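Long-range contacts in catalase (Pseudomonas syringae, PDB 1M7S), which breaks hydrogen peroxide down into water and oxygen with the help of a heme, protecting the cell from its toxic effects: residues His164-Thr169 against Leu450-Lys455; Asp417-Tyr422 against Asp457-Thr462; Ser445-Leu450 against Ser473-Leu478. All blocks are in the same frame, centred on the assembly; numbering follows the deposited sequence.

Contact 1 (His164-Thr169 against Leu450-Lys455); sequences HVPEAT and LSYLYK. Unlike the reference sequence in segment 450-455: Tyr452 (reference Val).
Pro166 lies over one face of the Tyr452 ring, and this proline-aromatic pair is the tight part of the contact. Pro166 CB stands 4.0 Å from the centroid of the Tyr452 ring, only 17° off its normal, a CH-pi contact displaced toward the CZ side. A proline suits the place because its stiff, apolar ring offers aliphatic hydrogens to the aromatic face. The torsion of Tyr452, with CG anti to the carbonyl carbon (chi1 -60°), sends the ring out from its helix toward the loop. Near the root of the ring, Thr169 OG1 approaches Tyr452 CB to 3.6 Å, the two side chains crossing at about a right angle. That hydroxyl is engaged by its own segment: Thr169 OG1 donates to Pro166 O at 2.7 Å, so a polar atom can sit in a buried place. On the other branch, Thr169 CG2 meets Leu453 CD2 at 4.0 Å.

The looser side begins beyond the Tyr452 hydroxyl. His164, partly exposed, comes no closer than 4.5 Å, from its CA to Tyr452 OH, and its side chain packs on Pro378 of a second subunit.

The contact thus lays helix 443-456 of the C-terminal helical region against the turn between helices 155-163 and 169-176, where Tyr452 OH also bonds to Ser163 O at the end of the first of these.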
loop_
_atom_site.group_PDB
_atom_site.type_symbol
_atom_site.label_atom_id
_atom_site.label_comp_id
_atom_site.label_asym_id
_atom_site.label_seq_id
_atom_site.Cartn_x
_atom_site.Cartn_y
_atom_site.Cartn_z
ATOM N N HIS A 164 23.250 -4.374 -29.238
ATOM C CA HIS A 164 22.586 -3.309 -29.950
ATOM C C HIS A 164 22.963 -1.928 -29.415
ATOM O O HIS A 164 22.378 -0.911 -29.795
ATOM C CB HIS A 164 21.048 -3.445 -29.748
ATOM C CG HIS A 164 20.520 -4.803 -30.119
ATOM N ND1 HIS A 164 20.648 -5.863 -29.242
ATOM C CD2 HIS A 164 19.901 -5.284 -31.236
ATOM C CE1 HIS A 164 20.132 -6.960 -29.791
ATOM N NE2 HIS A 164 19.681 -6.613 -30.981
ATOM N N VAL A 165 23.905 -1.855 -28.459
ATOM C CA VAL A 165 24.235 -0.622 -27.744
ATOM C C VAL A 165 25.731 -0.344 -27.700
ATOM O O VAL A 165 26.445 -0.479 -26.710
ATOM C CB VAL A 165 23.685 -0.750 -26.291
ATOM C CG1 VAL A 165 23.816 0.596 -25.539
ATOM C CG2 VAL A 165 22.212 -1.154 -26.230
ATOM N N PRO A 166 26.307 0.119 -28.802
ATOM C CA PRO A 166 27.705 0.429 -28.983
ATOM C C PRO A 166 28.167 1.562 -28.040
ATOM O O PRO A 166 29.351 1.570 -27.613
ATOM C CB PRO A 166 27.895 0.852 -30.484
ATOM C CG PRO A 166 26.491 1.201 -30.899
ATOM C CD PRO A 166 25.524 0.416 -30.016
ATOM N N GLU A 167 27.223 2.387 -27.595
ATOM C CA GLU A 167 27.539 3.434 -26.619
ATOM C C GLU A 167 27.889 2.888 -25.235
ATOM O O GLU A 167 28.519 3.607 -24.424
ATOM C CB GLU A 167 26.447 4.485 -26.563
ATOM C CG GLU A 167 25.116 3.946 -26.018
ATOM C CD GLU A 167 24.179 3.532 -27.172
ATOM O OE1 GLU A 167 22.952 3.779 -26.970
ATOM O OE2 GLU A 167 24.655 2.915 -28.187
ATOM N N ALA A 168 27.574 1.625 -24.911
ATOM C CA ALA A 168 27.977 1.012 -23.632
ATOM C C ALA A 168 29.420 0.510 -23.520
ATOM O O ALA A 168 29.914 0.206 -22.436
ATOM C CB ALA A 168 27.107 -0.199 -23.405
ATOM N N THR A 169 30.194 0.623 -24.608
ATOM C CA THR A 169 31.545 0.097 -24.653
ATOM C C THR A 169 32.451 0.697 -23.593
ATOM O O THR A 169 33.177 -0.039 -22.888
ATOM C CB THR A 169 32.168 0.252 -26.060
ATOM O OG1 THR A 169 31.223 -0.297 -26.982
ATOM C CG2 THR A 169 33.511 -0.448 -26.299
ATOM N N LEU A 450 32.395 -8.172 -29.519
ATOM C CA LEU A 450 33.851 -8.178 -29.753
ATOM C C LEU A 450 34.286 -7.119 -30.735
ATOM O O LEU A 450 35.352 -6.491 -30.607
ATOM C CB LEU A 450 34.235 -9.598 -30.234
ATOM C CG LEU A 450 34.218 -10.650 -29.111
ATOM C CD1 LEU A 450 34.498 -12.040 -29.688
ATOM C CD2 LEU A 450 35.161 -10.351 -27.951
ATOM N N SER A 451 33.450 -6.873 -31.752
ATOM C CA SER A 451 33.764 -5.841 -32.753
ATOM C C SER A 451 33.827 -4.473 -32.092
ATOM O O SER A 451 34.667 -3.627 -32.457
ATOM C CB SER A 451 32.787 -5.861 -33.934
ATOM O OG SER A 451 31.515 -5.294 -33.661
ATOM N N TYR A 452 32.939 -4.244 -31.106
ATOM C CA TYR A 452 33.000 -2.969 -30.370
ATOM C C TYR A 452 34.308 -2.809 -29.642
ATOM O O TYR A 452 34.944 -1.754 -29.681
ATOM C CB TYR A 452 31.823 -2.844 -29.394
ATOM C CG TYR A 452 30.457 -2.885 -30.079
ATOM C CD1 TYR A 452 29.333 -3.208 -29.303
ATOM C CD2 TYR A 452 30.260 -2.523 -31.400
ATOM C CE1 TYR A 452 28.077 -3.212 -29.883
ATOM C CE2 TYR A 452 29.012 -2.553 -31.995
ATOM C CZ TYR A 452 27.912 -2.890 -31.222
ATOM O OH TYR A 452 26.665 -2.934 -31.781
ATOM N N LEU A 453 34.800 -3.850 -28.973
ATOM C CA LEU A 453 36.039 -3.836 -28.231
ATOM C C LEU A 453 37.226 -3.708 -29.188
ATOM O O LEU A 453 38.181 -2.970 -28.927
ATOM C CB LEU A 453 36.145 -5.121 -27.411
ATOM C CG LEU A 453 34.982 -5.410 -26.433
ATOM C CD1 LEU A 453 35.364 -6.632 -25.580
ATOM C CD2 LEU A 453 34.751 -4.171 -25.578
ATOM N N TYR A 454 37.105 -4.388 -30.316
ATOM C CA TYR A 454 38.189 -4.335 -31.340
ATOM C C TYR A 454 38.287 -2.959 -31.937
ATOM O O TYR A 454 39.372 -2.487 -32.299
ATOM C CB TYR A 454 37.860 -5.338 -32.472
ATOM C CG TYR A 454 39.070 -5.522 -33.398
ATOM C CD1 TYR A 454 40.028 -6.466 -33.089
ATOM C CD2 TYR A 454 39.217 -4.720 -34.518
ATOM C CE1 TYR A 454 41.156 -6.637 -33.905
ATOM C CE2 TYR A 454 40.358 -4.879 -35.314
ATOM C CZ TYR A 454 41.286 -5.847 -35.009
ATOM O OH TYR A 454 42.406 -5.990 -35.814
ATOM N N LYS A 455 37.162 -2.275 -32.072
ATOM C CA LYS A 455 37.180 -0.918 -32.646
ATOM C C LYS A 455 37.729 0.070 -31.636
ATOM O O LYS A 455 38.385 1.024 -32.056
ATOM C CB LYS A 455 35.779 -0.599 -33.144
ATOM C CG LYS A 455 35.586 0.784 -33.730
ATOM C CD LYS A 455 36.380 0.948 -35.025
ATOM C CE LYS A 455 35.888 2.259 -35.650
ATOM N NZ LYS A 455 36.914 2.904 -36.485
#

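Contact 2 (Asp417-Tyr422 against Asp457-Thr462); sequences DLYRSY and DPNYGT. Unlike the reference sequence in segment 417-422: Tyr419 (reference Phe). Unlike the reference sequence in segment 457-462: Pro458 (reference Arg), Asn459 (reference His).
Tyr419 and Tyr460 join two helices of the all-helical C-terminal domain of the catalase, packing the end of helix 413-421 against the start of helix 458-467. Aromatic contact comes first. The two ring planes are only 10° from parallel, but the rings are slid apart, with centroids 4.5 Å away from each other. Slippage brings Tyr460 CB over the middle of the Tyr419 ring, 3.5 Å from its centroid, as a CH-pi contact. Both side chains extend with CG anti to the backbone N (chi1 -178° in Tyr419), which carries each ring across the gap. Lys427 adds a cation-pi contact to Tyr419, and Tyr460 OH is bonded to Thr173.

Charge forms the second layer. Arg420, its chain bent at chi3, reaches Asp457 with NH1, 2.9 Å from OD1, within the guanidinium plane and on the anti lone pair of that oxygen. Arg420 NH2 also makes a longer salt bridge to Asp417 OD1, at 3.3 Å, completing a three-residue network, while NH1 has a second acceptor in Glu456 O.

Asp457 serves both as ion-pair partner and as N-cap, a position aspartate suits because its short carboxylate can accept from the first amides of a helix. Asp457 OD2 receives Asn459 N at 2.8 Å and Tyr460 N at 3.2 Å, from opposite faces of its plane. Finally, Tyr419 OH donates to Asn459 OD1 across 2.8 Å, in the plane of the phenol ring but above the carbonyl plane of the amide.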
loop_
_atom_site.group_PDB
_atom_site.type_symbol
_atom_site.label_atom_id
_atom_site.label_comp_id
_atom_site.label_asym_id
_atom_site.label_seq_id
_atom_site.Cartn_x
_atom_site.Cartn_y
_atom_site.Cartn_z
ATOM N N ASP A 417 40.934 4.784 -25.297
ATOM C CA ASP A 417 41.757 5.618 -24.432
ATOM C C ASP A 417 41.904 4.987 -23.068
ATOM O O ASP A 417 42.985 4.801 -22.537
ATOM C CB ASP A 417 41.189 7.040 -24.313
ATOM C CG ASP A 417 41.385 7.784 -25.612
ATOM O OD1 ASP A 417 42.230 7.377 -26.422
ATOM O OD2 ASP A 417 40.678 8.787 -25.866
ATOM N N LEU A 418 40.767 4.590 -22.464
ATOM C CA LEU A 418 40.746 3.914 -21.173
ATOM C C LEU A 418 41.528 2.622 -21.139
ATOM O O LEU A 418 42.428 2.461 -20.258
ATOM C CB LEU A 418 39.266 3.721 -20.791
ATOM C CG LEU A 418 38.947 3.210 -19.409
ATOM C CD1 LEU A 418 39.502 4.189 -18.371
ATOM C CD2 LEU A 418 37.411 3.136 -19.247
ATOM N N TYR A 419 41.331 1.744 -22.118
ATOM C CA TYR A 419 42.048 0.491 -22.256
ATOM C C TYR A 419 43.553 0.724 -22.313
ATOM O O TYR A 419 44.318 0.132 -21.535
ATOM C CB TYR A 419 41.676 -0.258 -23.577
ATOM C CG TYR A 419 42.376 -1.591 -23.709
ATOM C CD1 TYR A 419 42.022 -2.715 -23.016
ATOM C CD2 TYR A 419 43.510 -1.690 -24.545
ATOM C CE1 TYR A 419 42.697 -3.918 -23.100
ATOM C CE2 TYR A 419 44.194 -2.870 -24.653
ATOM C CZ TYR A 419 43.798 -3.974 -23.945
ATOM O OH TYR A 419 44.513 -5.163 -24.068
ATOM N N ARG A 420 43.983 1.662 -23.146
ATOM C CA ARG A 420 45.392 1.975 -23.304
ATOM C C ARG A 420 46.034 2.615 -22.085
ATOM O O ARG A 420 47.283 2.550 -21.956
ATOM C CB ARG A 420 45.638 2.895 -24.510
ATOM C CG ARG A 420 45.481 2.130 -25.825
ATOM C CD ARG A 420 45.822 3.034 -26.997
ATOM N NE ARG A 420 44.718 3.863 -27.359
ATOM C CZ ARG A 420 43.587 3.604 -27.970
ATOM N NH1 ARG A 420 43.237 2.395 -28.425
ATOM N NH2 ARG A 420 42.767 4.627 -28.152
ATOM N N SER A 421 45.259 3.232 -21.218
ATOM C CA SER A 421 45.740 3.812 -19.984
ATOM C C SER A 421 46.003 2.767 -18.887
ATOM O O SER A 421 46.642 3.033 -17.870
ATOM C CB SER A 421 44.700 4.839 -19.487
ATOM O OG SER A 421 43.618 4.221 -18.802
ATOM N N TYR A 422 45.476 1.543 -19.044
ATOM C CA TYR A 422 45.623 0.517 -18.032
ATOM C C TYR A 422 47.000 -0.147 -18.029
ATOM O O TYR A 422 47.660 -0.229 -19.073
ATOM C CB TYR A 422 44.587 -0.582 -18.275
ATOM C CG TYR A 422 43.172 -0.236 -17.875
ATOM C CD1 TYR A 422 42.132 -0.847 -18.564
ATOM C CD2 TYR A 422 42.878 0.680 -16.889
ATOM C CE1 TYR A 422 40.813 -0.542 -18.223
ATOM C CE2 TYR A 422 41.569 0.973 -16.536
ATOM C CZ TYR A 422 40.543 0.334 -17.228
ATOM O OH TYR A 422 39.244 0.632 -16.879
ATOM N N ASP A 457 40.026 -0.736 -29.344
ATOM C CA ASP A 457 41.471 -1.041 -29.467
ATOM C C ASP A 457 41.619 -2.470 -29.966
ATOM O O ASP A 457 41.072 -3.420 -29.406
ATOM C CB ASP A 457 42.166 -0.840 -28.128
ATOM C CG ASP A 457 43.645 -1.142 -28.147
ATOM O OD1 ASP A 457 44.444 -0.201 -28.047
ATOM O OD2 ASP A 457 44.043 -2.319 -28.274
ATOM N N PRO A 458 42.382 -2.715 -31.025
ATOM C CA PRO A 458 42.551 -4.011 -31.645
ATOM C C PRO A 458 43.096 -5.073 -30.704
ATOM O O PRO A 458 42.713 -6.259 -30.766
ATOM C CB PRO A 458 43.497 -3.845 -32.864
ATOM C CG PRO A 458 43.843 -2.394 -32.837
ATOM C CD PRO A 458 43.049 -1.633 -31.791
ATOM N N ASN A 459 43.934 -4.680 -29.759
ATOM C CA ASN A 459 44.511 -5.631 -28.799
ATOM C C ASN A 459 43.416 -6.071 -27.825
ATOM O O ASN A 459 43.322 -7.249 -27.457
ATOM C CB ASN A 459 45.631 -4.991 -27.997
ATOM C CG ASN A 459 46.372 -5.894 -27.047
ATOM O OD1 ASN A 459 46.597 -5.542 -25.868
ATOM N ND2 ASN A 459 46.811 -7.073 -27.486
ATOM N N TYR A 460 42.693 -5.056 -27.369
ATOM C CA TYR A 460 41.566 -5.377 -26.428
ATOM C C TYR A 460 40.661 -6.408 -27.058
ATOM O O TYR A 460 40.398 -7.439 -26.440
ATOM C CB TYR A 460 40.865 -4.049 -26.216
ATOM C CG TYR A 460 39.741 -3.995 -25.189
ATOM C CD1 TYR A 460 39.492 -4.977 -24.263
ATOM C CD2 TYR A 460 38.991 -2.820 -25.174
ATOM C CE1 TYR A 460 38.431 -4.856 -23.384
ATOM C CE2 TYR A 460 37.952 -2.673 -24.232
ATOM C CZ TYR A 460 37.686 -3.696 -23.383
ATOM O OH TYR A 460 36.638 -3.623 -22.457
ATOM N N GLY A 461 40.112 -6.103 -28.232
ATOM C CA GLY A 461 39.204 -6.992 -28.925
ATOM C C GLY A 461 39.787 -8.365 -29.280
ATOM O O GLY A 461 39.154 -9.403 -29.080
ATOM N N THR A 462 41.044 -8.416 -29.724
ATOM C CA THR A 462 41.670 -9.715 -30.005
ATOM C C THR A 462 41.803 -10.570 -28.756
ATOM O O THR A 462 41.582 -11.776 -28.785
ATOM C CB THR A 462 43.071 -9.500 -30.620
ATOM O OG1 THR A 462 42.868 -8.824 -31.859
ATOM C CG2 THR A 462 43.803 -10.833 -30.791
#

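Contact 3 (Ser445-Leu450 against Ser473-Leu478); sequences SKNIML and SKVKSL
Leu478 N donates to Lys474 O at 2.9 Å, and this helical bond sets Leu478 and Lys474 one turn apart on a common face, where both side chains reach Asn447 of the other helix. Leu478 lays its CD1 methyl against the backbone there, 3.7 Å from Asn447 O, and the same methyl touches Ile448 CG1 at 3.9 Å. Leucine fits because the extended chi2 of 175° carries one methyl, CD1, far enough out to touch both Asn447 and Ile448. Lys474 contributes only the aliphatic root of its chain: CG lies 4.2 Å from Asn447 CB, and bends at chi2 and chi4 lead the charged end away from the contact, as befits an exposed lysine.

Val475 fills the space nearest the crossing. Its CG2, anti to the carbonyl carbon, packs on Leu450 CB at 3.6 Å, while CG1 lies over the peptide carbonyl of the same residue. A compact valine is consistent with the close backbones here, the CA atoms of Asn447 and Val475 being 5.5 Å apart. Asn447 OD1 also stands beside Val475 CG2, but the polar role of that oxygen is to accept from Asp471 N just ahead of helix 472-480. Asparagine suits the place: its amide oxygen bonds the chain before that helix while its CB joins the apolar packing.

The axes of the two segments pass 8.6 Å apart and cross at -56°. Helix 443-456 is covered here by helix 472-480, while Leu450 reaches on to Val464 and Ala465 of helix 458-467, and Met449, on another face, packs against helices 155-163 and 424-438.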
loop_
_atom_site.group_PDB
_atom_site.type_symbol
_atom_site.label_atom_id
_atom_site.label_comp_id
_atom_site.label_asym_id
_atom_site.label_seq_id
_atom_site.Cartn_x
_atom_site.Cartn_y
_atom_site.Cartn_z
ATOM N N SER A 445 25.553 -12.152 -31.129
ATOM C CA SER A 445 25.788 -11.022 -30.206
ATOM C C SER A 445 27.234 -10.972 -29.734
ATOM O O SER A 445 27.768 -9.879 -29.557
ATOM C CB SER A 445 24.941 -11.156 -28.920
ATOM O OG SER A 445 23.590 -11.008 -29.315
ATOM N N LYS A 446 27.830 -12.137 -29.517
ATOM C CA LYS A 446 29.209 -12.225 -29.041
ATOM C C LYS A 446 30.166 -11.608 -30.061
ATOM O O LYS A 446 30.978 -10.782 -29.659
ATOM C CB LYS A 446 29.623 -13.677 -28.781
ATOM C CG LYS A 446 31.066 -13.871 -28.357
ATOM C CD LYS A 446 31.532 -15.316 -28.401
ATOM C CE LYS A 446 30.738 -16.252 -27.505
ATOM N NZ LYS A 446 31.278 -17.648 -27.529
ATOM N N ASN A 447 30.071 -11.937 -31.359
ATOM C CA ASN A 447 31.021 -11.321 -32.287
ATOM C C ASN A 447 30.738 -9.833 -32.462
ATOM O O ASN A 447 31.710 -9.143 -32.735
ATOM C CB ASN A 447 31.024 -12.025 -33.648
ATOM C CG ASN A 447 31.659 -13.414 -33.489
ATOM O OD1 ASN A 447 32.635 -13.603 -32.785
ATOM N ND2 ASN A 447 31.064 -14.384 -34.168
ATOM N N ILE A 448 29.483 -9.414 -32.270
ATOM C CA ILE A 448 29.200 -7.967 -32.396
ATOM C C ILE A 448 29.820 -7.225 -31.212
ATOM O O ILE A 448 30.415 -6.153 -31.362
ATOM C CB ILE A 448 27.713 -7.723 -32.508
ATOM C CG1 ILE A 448 27.224 -8.101 -33.935
ATOM C CG2 ILE A 448 27.387 -6.244 -32.200
ATOM C CD1 ILE A 448 25.675 -8.039 -33.898
ATOM N N MET A 449 29.636 -7.758 -30.011
ATOM C CA MET A 449 30.273 -7.201 -28.820
ATOM C C MET A 449 31.777 -7.106 -29.022
ATOM O O MET A 449 32.357 -6.075 -28.630
ATOM C CB MET A 449 30.002 -8.070 -27.595
ATOM C CG MET A 449 28.616 -7.868 -26.972
ATOM S SD MET A 449 28.097 -6.185 -26.576
ATOM C CE MET A 449 29.476 -5.606 -25.600
ATOM N N LEU A 450 32.395 -8.172 -29.519
ATOM C CA LEU A 450 33.851 -8.178 -29.753
ATOM C C LEU A 450 34.286 -7.119 -30.735
ATOM O O LEU A 450 35.352 -6.491 -30.607
ATOM C CB LEU A 450 34.235 -9.598 -30.234
ATOM C CG LEU A 450 34.218 -10.650 -29.111
ATOM C CD1 LEU A 450 34.498 -12.040 -29.688
ATOM C CD2 LEU A 450 35.161 -10.351 -27.951
ATOM N N SER A 473 38.171 -13.405 -37.389
ATOM C CA SER A 473 37.990 -12.872 -38.741
ATOM C C SER A 473 36.639 -12.176 -38.865
ATOM O O SER A 473 36.541 -11.118 -39.499
ATOM C CB SER A 473 38.191 -14.001 -39.768
ATOM O OG SER A 473 37.037 -14.836 -39.747
ATOM N N LYS A 474 35.576 -12.687 -38.258
ATOM C CA LYS A 474 34.269 -12.034 -38.280
ATOM C C LYS A 474 34.334 -10.749 -37.432
ATOM O O LYS A 474 33.799 -9.708 -37.842
ATOM C CB LYS A 474 33.170 -12.945 -37.756
ATOM C CG LYS A 474 31.789 -12.325 -37.725
ATOM C CD LYS A 474 31.126 -12.252 -39.094
ATOM C CE LYS A 474 29.748 -11.642 -38.976
ATOM N NZ LYS A 474 29.297 -10.852 -40.145
ATOM N N VAL A 475 35.062 -10.850 -36.303
ATOM C CA VAL A 475 35.212 -9.631 -35.478
ATOM C C VAL A 475 35.865 -8.522 -36.281
ATOM O O VAL A 475 35.451 -7.358 -36.261
ATOM C CB VAL A 475 36.040 -9.930 -34.227
ATOM C CG1 VAL A 475 36.424 -8.705 -33.414
ATOM C CG2 VAL A 475 35.270 -10.936 -33.369
ATOM N N LYS A 476 37.010 -8.819 -36.922
ATOM C CA LYS A 476 37.674 -7.812 -37.722
ATOM C C LYS A 476 36.811 -7.249 -38.838
ATOM O O LYS A 476 36.862 -6.034 -39.016
ATOM C CB LYS A 476 38.979 -8.370 -38.309
ATOM C CG LYS A 476 40.028 -8.530 -37.213
ATOM C CD LYS A 476 41.288 -9.082 -37.854
ATOM C CE LYS A 476 42.292 -9.486 -36.778
ATOM N NZ LYS A 476 43.636 -9.648 -37.403
ATOM N N SER A 477 36.025 -8.043 -39.546
ATOM C CA SER A 477 35.213 -7.499 -40.635
ATOM C C SER A 477 34.037 -6.690 -40.130
ATOM O O SER A 477 33.714 -5.621 -40.711
ATOM C CB SER A 477 34.817 -8.579 -41.630
ATOM O OG SER A 477 33.669 -9.299 -41.228
ATOM N N LEU A 478 33.398 -7.128 -39.050
ATOM C CA LEU A 478 32.391 -6.290 -38.412
ATOM C C LEU A 478 33.066 -4.982 -37.962
ATOM O O LEU A 478 32.563 -3.910 -38.291
ATOM C CB LEU A 478 31.727 -6.984 -37.229
ATOM C CG LEU A 478 30.747 -8.120 -37.471
ATOM C CD1 LEU A 478 30.343 -8.715 -36.111
ATOM C CD2 LEU A 478 29.441 -7.750 -38.155
#

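Contacts 1 and 3 both use helix 443-456, meeting the loop before helix 169-176 in one case and helix 472-480 in the other; contact 2 instead packs the next helix, 458-467, on helix 413-421. Leu453 connects contacts 1 and 2, its CD2 lying 3.7 Å from Tyr460 OH, and Ser451 touches Leu478 between contacts 1 and 3. Contact 1 is buried and largely apolar, and of the three it is the one whose own segments pair a C-terminal helix with the loop after helix 155-163. Contact 2 sets a buried aspartate against exposed Arg420 and Asn459 beside its tyrosine pair. Contact 3, the most peripheral, is partly buried and rests on aliphatic packing.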